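Local coordinates for protein T cell receptor gamma chain (Monodelphis domestica, PDB 7L15) that pairs with a mu chain to form the marsupial gamma mu T cell receptor, a probable antigen receptor of a third T cell lineage, at residues E7-R15 with Q206-P214; F153-W161 with S183-T191. All blocks are in the same frame, centred on the assembly; numbering follows the deposited sequence.

Interaction 1 (7-15 with 206-214) joins the two immunoglobulin domains of the chain, V-set to C1-set, whereas interaction 2 (153-161 with 183-191) lies within the C1-set domain and packs its two sheets face to face. Their centres are 14 Å apart, and both segments of interaction 2 fall, along the chain, between the two segments of interaction 1. They touch directly: Q206 N lies 2.8 Å from K158 O, and Q206 NE2 is the same 2.8 Å from Y160 OH, both probable hydrogen bonds, while H207 CD2 packs 3.0 Å from V156 O. Segment 206-214 thus starts beside the strand that interaction 2 packs against the other sheet.

Interaction 1: E7-R15 with Q206-P214; sequences EQRPISITR and QHEDLGMEP
P10 and M212 bring the two backbones to a CA-CA distance of 4.7 Å, and S12 and E208 follow at 5.6 Å, where the start of strand 12-16 meets the 3-10 turn 208-210. E208 carries the polar half. Its chain runs out extended, with CG anti to the backbone N (chi1 -178°), and delivers the carboxylate across the T14 side chain. E208 OE1 accepts from two hydroxyls, S12 OG at 2.8 Å on its anti side and T14 OG1 at 2.9 Å on its syn side; E208 OE2 takes the backbone T14 N at 2.9 Å, 27° out of the carboxylate plane. Three bonds through two oxygens should hold this buried carboxylate against rotation, and would be expected to favour its charged form. A water bridges S12 and E208 as well, donating to S12 OG and accepting from E208 N. At the other end no hydrogen bond crosses: M212 CG lies 3.7 Å from P10 CD, and also against R9 CB. The extended R9 chain crosses Q206 at about a right angle, with Q206 OE1 over one face of its guanidinium, and sets R9 NH1 3.3 Å from P214 CD. Between these ends, I11 reaches over the 206-207 backbone, with CD1 3.5 Å from Q206 O. The amide of Q206 is held from within the C1-set domain, its NE2 bonding to Y160 OH. This is an elbow contact between V-set and C1-set domains: strand 12-16 is an edge strand, hydrogen-bonded to strand 104-116, and the loop that meets it joins strands 201-206 and 215-219.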
ATOM      1  N   GLU B   7      -8.876  10.235   7.570  1.00 65.62           N
ATOM      2  CA  GLU B   7      -9.549   9.183   6.820  1.00 67.94           C
ATOM      3  C   GLU B   7      -9.932   9.713   5.443  1.00 63.97           C
ATOM      4  O   GLU B   7     -10.432  10.834   5.325  1.00 67.58           O
ATOM      5  CB  GLU B   7     -10.802   8.698   7.574  1.00 74.85           C
ATOM      6  CG  GLU B   7     -11.611   7.613   6.857  1.00 82.96           C
ATOM      7  CD  GLU B   7     -13.020   7.418   7.436  1.00 86.84           C
ATOM      8  OE1 GLU B   7     -13.916   8.241   7.141  1.00 89.70           O
ATOM      9  OE2 GLU B   7     -13.233   6.436   8.179  1.00 86.14           O
ATOM     10  N   GLN B   8      -9.707   8.906   4.402  1.00 50.39           N
ATOM     11  CA  GLN B   8      -9.966   9.311   3.023  1.00 52.70           C
ATOM     12  C   GLN B   8     -10.730   8.206   2.313  1.00 57.74           C
ATOM     13  O   GLN B   8     -10.259   7.069   2.249  1.00 57.82           O
ATOM     14  CB  GLN B   8      -8.663   9.618   2.273  1.00 48.52           C
ATOM     15  CG  GLN B   8      -7.946  10.868   2.762  1.00 41.08           C
ATOM     16  CD  GLN B   8      -6.750  11.244   1.879  1.00 40.73           C
ATOM     17  OE1 GLN B   8      -5.589  11.031   2.258  1.00 39.96           O
ATOM     18  NE2 GLN B   8      -7.030  11.821   0.710  1.00 40.50           N
ATOM     19  N   ARG B   9     -11.898   8.543   1.772  1.00 55.44           N
ATOM     20  CA  ARG B   9     -12.760   7.588   1.092  1.00 56.29           C
ATOM     21  C   ARG B   9     -13.565   8.371   0.070  1.00 68.14           C
ATOM     22  O   ARG B   9     -13.867   9.547   0.301  1.00 77.87           O
ATOM     23  CB  ARG B   9     -13.707   6.851   2.065  1.00 54.57           C
ATOM     24  CG  ARG B   9     -13.020   5.889   3.048  1.00 59.77           C
ATOM     25  CD  ARG B   9     -14.018   5.088   3.877  1.00 69.44           C
ATOM     26  NE  ARG B   9     -13.367   4.369   4.973  1.00 76.24           N
ATOM     27  CZ  ARG B   9     -13.968   3.465   5.742  1.00 76.64           C
ATOM     28  NH1 ARG B   9     -15.241   3.153   5.538  1.00 76.82           N
ATOM     29  NH2 ARG B   9     -13.299   2.873   6.716  1.00 74.30           N
ATOM     30  N   PRO B  10     -13.913   7.763  -1.076  1.00 60.22           N
ATOM     31  CA  PRO B  10     -13.544   6.413  -1.518  1.00 55.53           C
ATOM     32  C   PRO B  10     -12.053   6.290  -1.842  1.00 51.80           C
ATOM     33  O   PRO B  10     -11.356   7.302  -1.870  1.00 48.17           O
ATOM     34  CB  PRO B  10     -14.409   6.202  -2.768  1.00 55.95           C
ATOM     35  CG  PRO B  10     -14.803   7.576  -3.207  1.00 66.09           C
ATOM     36  CD  PRO B  10     -14.921   8.377  -1.958  1.00 62.56           C
ATOM     37  N   ILE B  11     -11.567   5.063  -2.048  1.00 45.47           N
ATOM     38  CA  ILE B  11     -10.137   4.868  -2.256  1.00 44.67           C
ATOM     39  C   ILE B  11      -9.695   5.340  -3.633  1.00 45.74           C
ATOM     40  O   ILE B  11      -8.506   5.574  -3.853  1.00 44.11           O
ATOM     41  CB  ILE B  11      -9.767   3.394  -2.033  1.00 44.79           C
ATOM     42  CG1 ILE B  11     -10.449   2.519  -3.073  1.00 48.64           C
ATOM     43  CG2 ILE B  11     -10.235   2.955  -0.675  1.00 42.63           C
ATOM     44  CD1 ILE B  11     -10.031   1.068  -2.988  1.00 54.33           C
ATOM     45  N   SER B  12     -10.620   5.499  -4.576  1.00 51.89           N
ATOM     46  CA  SER B  12     -10.261   6.010  -5.888  1.00 43.67           C
ATOM     47  C   SER B  12     -11.435   6.784  -6.463  1.00 43.13           C
ATOM     48  O   SER B  12     -12.586   6.620  -6.044  1.00 42.29           O
ATOM     49  CB  SER B  12      -9.839   4.884  -6.836  1.00 44.87           C
ATOM     50  OG  SER B  12     -10.928   4.007  -7.083  1.00 46.52           O
ATOM     51  N   ILE B  13     -11.119   7.650  -7.425  1.00 44.89           N
ATOM     52  CA  ILE B  13     -12.095   8.402  -8.205  1.00 47.50           C
ATOM     53  C   ILE B  13     -11.647   8.335  -9.661  1.00 50.32           C
ATOM     54  O   ILE B  13     -10.522   8.738  -9.984  1.00 44.93           O
ATOM     55  CB  ILE B  13     -12.199   9.868  -7.735  1.00 53.77           C
ATOM     56  CG1 ILE B  13     -12.517   9.936  -6.242  1.00 53.48           C
ATOM     57  CG2 ILE B  13     -13.257  10.635  -8.529  1.00 48.25           C
ATOM     58  CD1 ILE B  13     -12.643  11.351  -5.700  1.00 52.56           C
ATOM     59  N   THR B  14     -12.505   7.807 -10.531  1.00 51.67           N
ATOM     60  CA  THR B  14     -12.206   7.687 -11.950  1.00 50.79           C
ATOM     61  C   THR B  14     -13.035   8.696 -12.728  1.00 51.58           C
ATOM     62  O   THR B  14     -14.231   8.863 -12.474  1.00 50.02           O
ATOM     63  CB  THR B  14     -12.485   6.271 -12.476  1.00 53.77           C
ATOM     64  OG1 THR B  14     -11.761   5.320 -11.698  1.00 48.64           O
ATOM     65  CG2 THR B  14     -12.028   6.139 -13.922  1.00 52.62           C
ATOM     66  N   ARG B  15     -12.392   9.380 -13.669  1.00 47.29           N
ATOM     67  CA  ARG B  15     -13.067  10.433 -14.410  1.00 52.31           C
ATOM     68  C   ARG B  15     -12.555  10.446 -15.836  1.00 51.02           C
ATOM     69  O   ARG B  15     -11.469   9.938 -16.129  1.00 49.42           O
ATOM     70  CB  ARG B  15     -12.832  11.808 -13.768  1.00 55.76           C
ATOM     71  CG  ARG B  15     -13.435  11.970 -12.385  1.00 47.38           C
ATOM     72  CD  ARG B  15     -14.960  12.156 -12.468  1.00 52.50           C
ATOM     73  NE  ARG B  15     -15.539  12.356 -11.144  1.00 53.48           N
ATOM     74  CZ  ARG B  15     -16.121  11.398 -10.434  1.00 61.68           C
ATOM     75  NH1 ARG B  15     -16.213  10.171 -10.931  1.00 60.32           N
ATOM     76  NH2 ARG B  15     -16.617  11.670  -9.233  1.00 59.70           N
ATOM     77  N   GLN B 206     -12.877  -2.715   0.089  1.00 46.51           N
ATOM     78  CA  GLN B 206     -13.366  -1.433  -0.389  1.00 45.89           C
ATOM     79  C   GLN B 206     -13.021  -1.276  -1.864  1.00 51.43           C
ATOM     80  O   GLN B 206     -11.975  -1.739  -2.334  1.00 52.25           O
ATOM     81  CB  GLN B 206     -12.760  -0.249   0.388  1.00 44.07           C
ATOM     82  CG  GLN B 206     -13.160  -0.179   1.845  1.00 49.24           C
ATOM     83  CD  GLN B 206     -12.291   0.794   2.620  1.00 55.65           C
ATOM     84  OE1 GLN B 206     -12.025   1.894   2.156  1.00 64.20           O
ATOM     85  NE2 GLN B 206     -11.827   0.380   3.791  1.00 59.37           N
ATOM     86  N   HIS B 207     -13.902  -0.594  -2.582  1.00 43.63           N
ATOM     87  CA  HIS B 207     -13.714  -0.391  -4.005  1.00 46.60           C
ATOM     88  C   HIS B 207     -14.581   0.775  -4.429  1.00 51.58           C
ATOM     89  O   HIS B 207     -15.636   1.024  -3.831  1.00 48.03           O
ATOM     90  CB  HIS B 207     -14.073  -1.636  -4.812  1.00 46.14           C
ATOM     91  CG  HIS B 207     -13.670  -1.536  -6.242  1.00 48.24           C
ATOM     92  ND1 HIS B 207     -14.486  -0.989  -7.206  1.00 43.57           N
ATOM     93  CD2 HIS B 207     -12.510  -1.852  -6.862  1.00 42.11           C
ATOM     94  CE1 HIS B 207     -13.862  -1.009  -8.369  1.00 47.26           C
ATOM     95  NE2 HIS B 207     -12.661  -1.533  -8.188  1.00 44.81           N
ATOM     96  N   GLU B 208     -14.133   1.479  -5.475  1.00 44.62           N
ATOM     97  CA  GLU B 208     -14.823   2.697  -5.880  1.00 47.60           C
ATOM     98  C   GLU B 208     -16.254   2.406  -6.329  1.00 49.31           C
ATOM     99  O   GLU B 208     -17.142   3.246  -6.153  1.00 55.00           O
ATOM    100  CB  GLU B 208     -14.032   3.413  -6.983  1.00 43.53           C
ATOM    101  CG  GLU B 208     -14.649   4.731  -7.443  1.00 40.61           C
ATOM    102  CD  GLU B 208     -13.966   5.330  -8.681  1.00 51.39           C
ATOM    103  OE1 GLU B 208     -12.816   4.946  -8.994  1.00 53.79           O
ATOM    104  OE2 GLU B 208     -14.583   6.193  -9.345  1.00 56.41           O
ATOM    105  N   ASP B 209     -16.514   1.219  -6.876  1.00 47.27           N
ATOM    106  CA  ASP B 209     -17.873   0.937  -7.308  1.00 60.61           C
ATOM    107  C   ASP B 209     -18.804   0.634  -6.144  1.00 59.68           C
ATOM    108  O   ASP B 209     -20.014   0.564  -6.348  1.00 58.97           O
ATOM    109  CB  ASP B 209     -17.900  -0.215  -8.312  1.00 59.11           C
ATOM    110  CG  ASP B 209     -19.148  -0.190  -9.180  1.00 66.63           C
ATOM    111  OD1 ASP B 209     -19.452   0.879  -9.746  1.00 69.47           O
ATOM    112  OD2 ASP B 209     -19.827  -1.231  -9.292  1.00 72.00           O
ATOM    113  N   LEU B 210     -18.264   0.459  -4.944  1.00 57.10           N
ATOM    114  CA  LEU B 210     -19.036   0.322  -3.722  1.00 60.11           C
ATOM    115  C   LEU B 210     -19.247   1.653  -3.021  1.00 61.84           C
ATOM    116  O   LEU B 210     -19.881   1.686  -1.962  1.00 69.83           O
ATOM    117  CB  LEU B 210     -18.330  -0.639  -2.761  1.00 54.16           C
ATOM    118  CG  LEU B 210     -18.007  -2.043  -3.266  1.00 52.00           C
ATOM    119  CD1 LEU B 210     -17.457  -2.865  -2.121  1.00 48.62           C
ATOM    120  CD2 LEU B 210     -19.237  -2.701  -3.846  1.00 57.73           C
ATOM    121  N   GLY B 211     -18.724   2.743  -3.579  1.00 58.42           N
ATOM    122  CA  GLY B 211     -18.701   3.992  -2.843  1.00 66.23           C
ATOM    123  C   GLY B 211     -17.816   3.866  -1.617  1.00 68.94           C
ATOM    124  O   GLY B 211     -16.816   3.143  -1.613  1.00 54.93           O
ATOM    125  N   MET B 212     -18.214   4.545  -0.541  1.00 69.37           N
ATOM    126  CA  MET B 212     -17.356   4.624   0.635  1.00 66.02           C
ATOM    127  C   MET B 212     -17.461   3.404   1.542  1.00 58.92           C
ATOM    128  O   MET B 212     -16.466   3.035   2.171  1.00 63.63           O
ATOM    129  CB  MET B 212     -17.665   5.891   1.428  1.00 62.65           C
ATOM    130  CG  MET B 212     -17.213   7.168   0.752  1.00 70.18           C
ATOM    131  SD  MET B 212     -17.788   8.600   1.690  1.00 84.87           S
ATOM    132  CE  MET B 212     -17.381   8.084   3.364  1.00 85.60           C
ATOM    133  N   GLU B 213     -18.628   2.768   1.622  1.00 58.06           N
ATOM    134  CA  GLU B 213     -18.854   1.731   2.632  1.00 65.99           C
ATOM    135  C   GLU B 213     -18.148   0.431   2.248  1.00 65.87           C
ATOM    136  O   GLU B 213     -18.323  -0.059   1.123  1.00 64.10           O
ATOM    137  CB  GLU B 213     -20.356   1.462   2.815  1.00 65.23           C
ATOM    138  CG  GLU B 213     -21.269   2.656   2.579  1.00 83.73           C
ATOM    139  CD  GLU B 213     -22.743   2.251   2.448  1.00 92.68           C
ATOM    140  OE1 GLU B 213     -23.425   2.146   3.492  1.00 92.92           O
ATOM    141  OE2 GLU B 213     -23.209   2.024   1.303  1.00 86.33           O
ATOM    142  N   PRO B 214     -17.351  -0.155   3.141  1.00 57.84           N
ATOM    143  CA  PRO B 214     -16.814  -1.500   2.889  1.00 53.86           C
ATOM    144  C   PRO B 214     -17.912  -2.539   2.745  1.00 58.82           C
ATOM    145  O   PRO B 214     -18.990  -2.422   3.327  1.00 72.46           O
ATOM    146  CB  PRO B 214     -15.966  -1.787   4.134  1.00 45.57           C
ATOM    147  CG  PRO B 214     -15.634  -0.436   4.700  1.00 50.53           C
ATOM    148  CD  PRO B 214     -16.779   0.471   4.347  1.00 55.54           C
TER
HETATM  149  O   HOH W   1     -11.336   1.200  -6.597  1.00 43.36           O

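Interaction 2: F153-W161 with S183-T191; sequences FPNVVKTYW and SYSQVSWLT
N155 sets its CB squarely over the face of the Y184 ring, 3.3 Å from the centroid and 7° off the normal, a close CH-pi contact. Its CG stands between the backbone N and the carbonyl carbon, which carries the amide over the same ring, its plane tilted against that of the ring. F153 meets the ring's edge instead, with CD2 4.1 Å from Y184 CE1. At the far end W161 is gripped in two ways. Its indole NE1 donates to S188 OG at 3.1 Å, with the oxygen nearly in the ring plane and an N-H...O angle of 147°. Over one indole face lies L190, whose CB is 4.1 Å from the centroid of the six-membered ring, while L190 CD2 lies 3.9 Å from W161 CE3. Midway, V157 CG1 packs 3.3 Å from Q186 OE1, and T159 faces S188.

Strands 158-161 and 183-191 run nearly parallel, 13° apart with axes 8.5 Å from each other at closest approach. They belong to different sheets, so side chains rather than backbone bonds join them across the interior of the C1-set beta sandwich. Y203 packs edge-to-face on W161 and also touches T159 and S188; F174 covers the latter two from strand 173-180. Q186 NE2 is anchored to G175 O. The outer side of strand 183-193 faces the mu chain, where W189 NE1 bonds to S188 of that chain. The contact thus rests on two CH-pi contacts, apolar packing and a single direct hydrogen bond, in which the buried indole N-H meets a serine hydroxyl of the opposing sheet.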
ATOM      1  N   PHE B 153     -13.073  -2.897 -11.843  1.00 47.93           N
ATOM      2  CA  PHE B 153     -12.480  -1.751 -12.500  1.00 45.51           C
ATOM      3  C   PHE B 153     -12.923  -0.526 -11.711  1.00 47.49           C
ATOM      4  O   PHE B 153     -14.121  -0.399 -11.422  1.00 57.84           O
ATOM      5  CB  PHE B 153     -12.901  -1.607 -13.961  1.00 55.75           C
ATOM      6  CG  PHE B 153     -12.220  -0.476 -14.659  1.00 56.62           C
ATOM      7  CD1 PHE B 153     -12.687   0.818 -14.533  1.00 53.05           C
ATOM      8  CD2 PHE B 153     -11.086  -0.708 -15.420  1.00 56.93           C
ATOM      9  CE1 PHE B 153     -12.030   1.857 -15.159  1.00 50.96           C
ATOM     10  CE2 PHE B 153     -10.437   0.317 -16.050  1.00 52.26           C
ATOM     11  CZ  PHE B 153     -10.902   1.601 -15.921  1.00 45.43           C
ATOM     12  N   PRO B 154     -12.009   0.391 -11.360  1.00 48.52           N
ATOM     13  CA  PRO B 154     -10.581   0.433 -11.718  1.00 47.82           C
ATOM     14  C   PRO B 154      -9.703  -0.569 -10.952  1.00 44.04           C
ATOM     15  O   PRO B 154     -10.226  -1.302 -10.115  1.00 47.32           O
ATOM     16  CB  PRO B 154     -10.188   1.868 -11.360  1.00 41.12           C
ATOM     17  CG  PRO B 154     -11.036   2.163 -10.159  1.00 45.50           C
ATOM     18  CD  PRO B 154     -12.361   1.455 -10.395  1.00 44.32           C
ATOM     19  N   ASN B 155      -8.396  -0.583 -11.248  1.00 49.34           N
ATOM     20  CA  ASN B 155      -7.424  -1.493 -10.631  1.00 45.80           C
ATOM     21  C   ASN B 155      -6.968  -1.043  -9.244  1.00 45.34           C
ATOM     22  O   ASN B 155      -5.777  -1.080  -8.939  1.00 49.47           O
ATOM     23  CB  ASN B 155      -6.224  -1.657 -11.563  1.00 37.59           C
ATOM     24  CG  ASN B 155      -5.484  -0.346 -11.815  1.00 50.05           C
ATOM     25  OD1 ASN B 155      -6.043   0.736 -11.678  1.00 46.47           O
ATOM     26  ND2 ASN B 155      -4.204  -0.447 -12.197  1.00 47.28           N
ATOM     27  N   VAL B 156      -7.891  -0.595  -8.402  1.00 45.01           N
ATOM     28  CA  VAL B 156      -7.589  -0.139  -7.053  1.00 41.56           C
ATOM     29  C   VAL B 156      -8.557  -0.842  -6.116  1.00 48.49           C
ATOM     30  O   VAL B 156      -9.770  -0.828  -6.348  1.00 44.34           O
ATOM     31  CB  VAL B 156      -7.723   1.395  -6.919  1.00 38.71           C
ATOM     32  CG1 VAL B 156      -7.378   1.830  -5.516  1.00 38.86           C
ATOM     33  CG2 VAL B 156      -6.844   2.120  -7.923  1.00 37.25           C
ATOM     34  N   VAL B 157      -8.031  -1.448  -5.053  1.00 45.60           N
ATOM     35  CA  VAL B 157      -8.869  -2.179  -4.116  1.00 39.96           C
ATOM     36  C   VAL B 157      -8.094  -2.311  -2.817  1.00 40.25           C
ATOM     37  O   VAL B 157      -6.860  -2.293  -2.808  1.00 46.49           O
ATOM     38  CB  VAL B 157      -9.286  -3.556  -4.699  1.00 45.71           C
ATOM     39  CG1 VAL B 157      -8.085  -4.498  -4.736  1.00 46.82           C
ATOM     40  CG2 VAL B 157     -10.459  -4.178  -3.914  1.00 45.41           C
ATOM     41  N   LYS B 158      -8.825  -2.412  -1.714  1.00 38.39           N
ATOM     42  CA  LYS B 158      -8.261  -2.534  -0.378  1.00 47.60           C
ATOM     43  C   LYS B 158      -8.993  -3.668   0.327  1.00 46.05           C
ATOM     44  O   LYS B 158     -10.227  -3.705   0.320  1.00 43.65           O
ATOM     45  CB  LYS B 158      -8.410  -1.214   0.386  1.00 56.91           C
ATOM     46  CG  LYS B 158      -7.962  -1.243   1.841  1.00 58.80           C
ATOM     47  CD  LYS B 158      -8.041   0.155   2.474  1.00 59.59           C
ATOM     48  CE  LYS B 158      -7.570   0.169   3.934  1.00 56.40           C
ATOM     49  NZ  LYS B 158      -7.836   1.494   4.581  1.00 62.93           N
ATOM     50  N   THR B 159      -8.239  -4.614   0.883  1.00 39.17           N
ATOM     51  CA  THR B 159      -8.807  -5.795   1.520  1.00 40.90           C
ATOM     52  C   THR B 159      -8.091  -6.030   2.841  1.00 48.23           C
ATOM     53  O   THR B 159      -6.903  -5.730   2.973  1.00 47.94           O
ATOM     54  CB  THR B 159      -8.681  -7.055   0.647  1.00 43.79           C
ATOM     55  OG1 THR B 159      -7.304  -7.426   0.546  1.00 47.91           O
ATOM     56  CG2 THR B 159      -9.222  -6.819  -0.747  1.00 44.33           C
ATOM     57  N   TYR B 160      -8.822  -6.560   3.824  1.00 44.15           N
ATOM     58  CA  TYR B 160      -8.221  -6.853   5.115  1.00 39.89           C
ATOM     59  C   TYR B 160      -9.045  -7.919   5.836  1.00 46.31           C
ATOM     60  O   TYR B 160     -10.246  -8.078   5.602  1.00 49.31           O
ATOM     61  CB  TYR B 160      -8.048  -5.585   5.979  1.00 45.88           C
ATOM     62  CG  TYR B 160      -9.182  -4.551   5.927  1.00 48.37           C
ATOM     63  CD1 TYR B 160      -9.374  -3.763   4.802  1.00 53.29           C
ATOM     64  CD2 TYR B 160     -10.024  -4.343   7.017  1.00 50.46           C
ATOM     65  CE1 TYR B 160     -10.392  -2.819   4.735  1.00 58.56           C
ATOM     66  CE2 TYR B 160     -11.055  -3.376   6.970  1.00 45.53           C
ATOM     67  CZ  TYR B 160     -11.226  -2.620   5.817  1.00 55.39           C
ATOM     68  OH  TYR B 160     -12.221  -1.668   5.701  1.00 52.68           O
ATOM     69  N   TRP B 161      -8.364  -8.659   6.701  1.00 46.39           N
ATOM     70  CA  TRP B 161      -8.947  -9.711   7.513  1.00 43.95           C
ATOM     71  C   TRP B 161      -8.865  -9.303   8.975  1.00 47.12           C
ATOM     72  O   TRP B 161      -7.821  -8.834   9.430  1.00 57.07           O
ATOM     73  CB  TRP B 161      -8.207 -11.033   7.311  1.00 46.85           C
ATOM     74  CG  TRP B 161      -8.079 -11.455   5.876  1.00 43.65           C
ATOM     75  CD1 TRP B 161      -7.322 -10.856   4.903  1.00 43.62           C
ATOM     76  CD2 TRP B 161      -8.715 -12.576   5.255  1.00 41.79           C
ATOM     77  NE1 TRP B 161      -7.461 -11.532   3.711  1.00 40.82           N
ATOM     78  CE2 TRP B 161      -8.306 -12.594   3.901  1.00 38.74           C
ATOM     79  CE3 TRP B 161      -9.595 -13.570   5.711  1.00 45.18           C
ATOM     80  CZ2 TRP B 161      -8.744 -13.564   2.998  1.00 41.09           C
ATOM     81  CZ3 TRP B 161     -10.039 -14.542   4.801  1.00 47.09           C
ATOM     82  CH2 TRP B 161      -9.613 -14.524   3.460  1.00 43.17           C
ATOM     83  N   SER B 183     -10.823  -5.100 -16.721  1.00 50.00           N
ATOM     84  CA  SER B 183     -11.055  -6.202 -15.786  1.00 53.29           C
ATOM     85  C   SER B 183      -9.770  -6.523 -15.032  1.00 56.69           C
ATOM     86  O   SER B 183      -8.807  -7.024 -15.624  1.00 50.41           O
ATOM     87  CB  SER B 183     -11.581  -7.426 -16.530  1.00 48.20           C
ATOM     88  OG  SER B 183     -11.803  -8.497 -15.638  1.00 53.52           O
ATOM     89  N   TYR B 184      -9.758  -6.252 -13.728  1.00 53.62           N
ATOM     90  CA  TYR B 184      -8.635  -6.598 -12.871  1.00 42.90           C
ATOM     91  C   TYR B 184      -9.092  -7.533 -11.764  1.00 45.06           C
ATOM     92  O   TYR B 184     -10.278  -7.617 -11.443  1.00 41.62           O
ATOM     93  CB  TYR B 184      -7.988  -5.347 -12.260  1.00 37.65           C
ATOM     94  CG  TYR B 184      -7.356  -4.418 -13.277  1.00 41.05           C
ATOM     95  CD1 TYR B 184      -8.115  -3.475 -13.956  1.00 42.97           C
ATOM     96  CD2 TYR B 184      -5.990  -4.479 -13.544  1.00 42.34           C
ATOM     97  CE1 TYR B 184      -7.530  -2.620 -14.891  1.00 48.97           C
ATOM     98  CE2 TYR B 184      -5.401  -3.637 -14.461  1.00 46.21           C
ATOM     99  CZ  TYR B 184      -6.169  -2.710 -15.138  1.00 51.39           C
ATOM    100  OH  TYR B 184      -5.561  -1.880 -16.060  1.00 59.87           O
ATOM    101  N   SER B 185      -8.126  -8.220 -11.151  1.00 44.93           N
ATOM    102  CA  SER B 185      -8.435  -9.115 -10.049  1.00 43.93           C
ATOM    103  C   SER B 185      -7.290  -9.115  -9.041  1.00 42.78           C
ATOM    104  O   SER B 185      -6.180  -8.666  -9.330  1.00 40.49           O
ATOM    105  CB  SER B 185      -8.710 -10.528 -10.564  1.00 39.61           C
ATOM    106  OG  SER B 185      -7.545 -11.055 -11.141  1.00 51.24           O
ATOM    107  N   GLN B 186      -7.569  -9.636  -7.848  1.00 45.24           N
ATOM    108  CA  GLN B 186      -6.546  -9.761  -6.817  1.00 47.49           C
ATOM    109  C   GLN B 186      -6.950 -10.856  -5.852  1.00 43.80           C
ATOM    110  O   GLN B 186      -8.115 -10.938  -5.462  1.00 46.55           O
ATOM    111  CB  GLN B 186      -6.343  -8.462  -6.029  1.00 46.24           C
ATOM    112  CG  GLN B 186      -5.242  -8.573  -5.003  1.00 50.72           C
ATOM    113  CD  GLN B 186      -5.109  -7.338  -4.136  1.00 57.46           C
ATOM    114  OE1 GLN B 186      -6.087  -6.862  -3.570  1.00 63.48           O
ATOM    115  NE2 GLN B 186      -3.886  -6.815  -4.025  1.00 54.17           N
ATOM    116  N   VAL B 187      -5.991 -11.691  -5.463  1.00 42.55           N
ATOM    117  CA  VAL B 187      -6.237 -12.720  -4.460  1.00 45.73           C
ATOM    118  C   VAL B 187      -5.505 -12.330  -3.181  1.00 39.42           C
ATOM    119  O   VAL B 187      -4.401 -11.794  -3.232  1.00 39.52           O
ATOM    120  CB  VAL B 187      -5.811 -14.115  -4.968  1.00 44.86           C
ATOM    121  CG1 VAL B 187      -4.345 -14.216  -5.064  1.00 53.76           C
ATOM    122  CG2 VAL B 187      -6.327 -15.186  -4.057  1.00 43.67           C
ATOM    123  N   SER B 188      -6.132 -12.560  -2.036  1.00 38.25           N
ATOM    124  CA  SER B 188      -5.409 -12.513  -0.771  1.00 36.72           C
ATOM    125  C   SER B 188      -5.715 -13.766   0.025  1.00 36.08           C
ATOM    126  O   SER B 188      -6.716 -14.449  -0.209  1.00 42.33           O
ATOM    127  CB  SER B 188      -5.764 -11.290   0.072  1.00 34.61           C
ATOM    128  OG  SER B 188      -7.011 -11.482   0.694  1.00 43.56           O
ATOM    129  N   TRP B 189      -4.850 -14.070   0.984  1.00 34.94           N
ATOM    130  CA  TRP B 189      -5.058 -15.306   1.721  1.00 42.01           C
ATOM    131  C   TRP B 189      -4.467 -15.207   3.122  1.00 42.76           C
ATOM    132  O   TRP B 189      -3.521 -14.456   3.369  1.00 49.16           O
ATOM    133  CB  TRP B 189      -4.482 -16.501   0.960  1.00 36.92           C
ATOM    134  CG  TRP B 189      -2.983 -16.536   0.727  1.00 41.17           C
ATOM    135  CD1 TRP B 189      -2.066 -17.275   1.429  1.00 45.37           C
ATOM    136  CD2 TRP B 189      -2.247 -15.885  -0.321  1.00 44.70           C
ATOM    137  NE1 TRP B 189      -0.809 -17.101   0.901  1.00 43.96           N
ATOM    138  CE2 TRP B 189      -0.891 -16.264  -0.180  1.00 42.93           C
ATOM    139  CE3 TRP B 189      -2.600 -15.019  -1.363  1.00 45.08           C
ATOM    140  CZ2 TRP B 189       0.115 -15.804  -1.040  1.00 43.37           C
ATOM    141  CZ3 TRP B 189      -1.600 -14.558  -2.216  1.00 38.76           C
ATOM    142  CH2 TRP B 189      -0.259 -14.955  -2.049  1.00 46.53           C
ATOM    143  N   LEU B 190      -5.046 -15.972   4.038  1.00 41.32           N
ATOM    144  CA  LEU B 190      -4.723 -15.873   5.456  1.00 38.07           C
ATOM    145  C   LEU B 190      -4.485 -17.274   6.002  1.00 40.76           C
ATOM    146  O   LEU B 190      -5.411 -18.093   6.068  1.00 42.56           O
ATOM    147  CB  LEU B 190      -5.839 -15.165   6.215  1.00 40.13           C
ATOM    148  CG  LEU B 190      -5.747 -15.131   7.745  1.00 44.00           C
ATOM    149  CD1 LEU B 190      -4.713 -14.115   8.194  1.00 36.41           C
ATOM    150  CD2 LEU B 190      -7.106 -14.843   8.377  1.00 36.93           C
ATOM    151  N   THR B 191      -3.244 -17.543   6.381  1.00 38.93           N
ATOM    152  CA  THR B 191      -2.846 -18.800   6.993  1.00 43.42           C
ATOM    153  C   THR B 191      -2.800 -18.607   8.504  1.00 43.98           C
ATOM    154  O   THR B 191      -2.113 -17.705   8.987  1.00 47.31           O
ATOM    155  CB  THR B 191      -1.485 -19.224   6.446  1.00 39.54           C
ATOM    156  OG1 THR B 191      -1.572 -19.311   5.013  1.00 43.60           O
ATOM    157  CG2 THR B 191      -1.065 -20.553   7.034  1.00 37.70           C
TER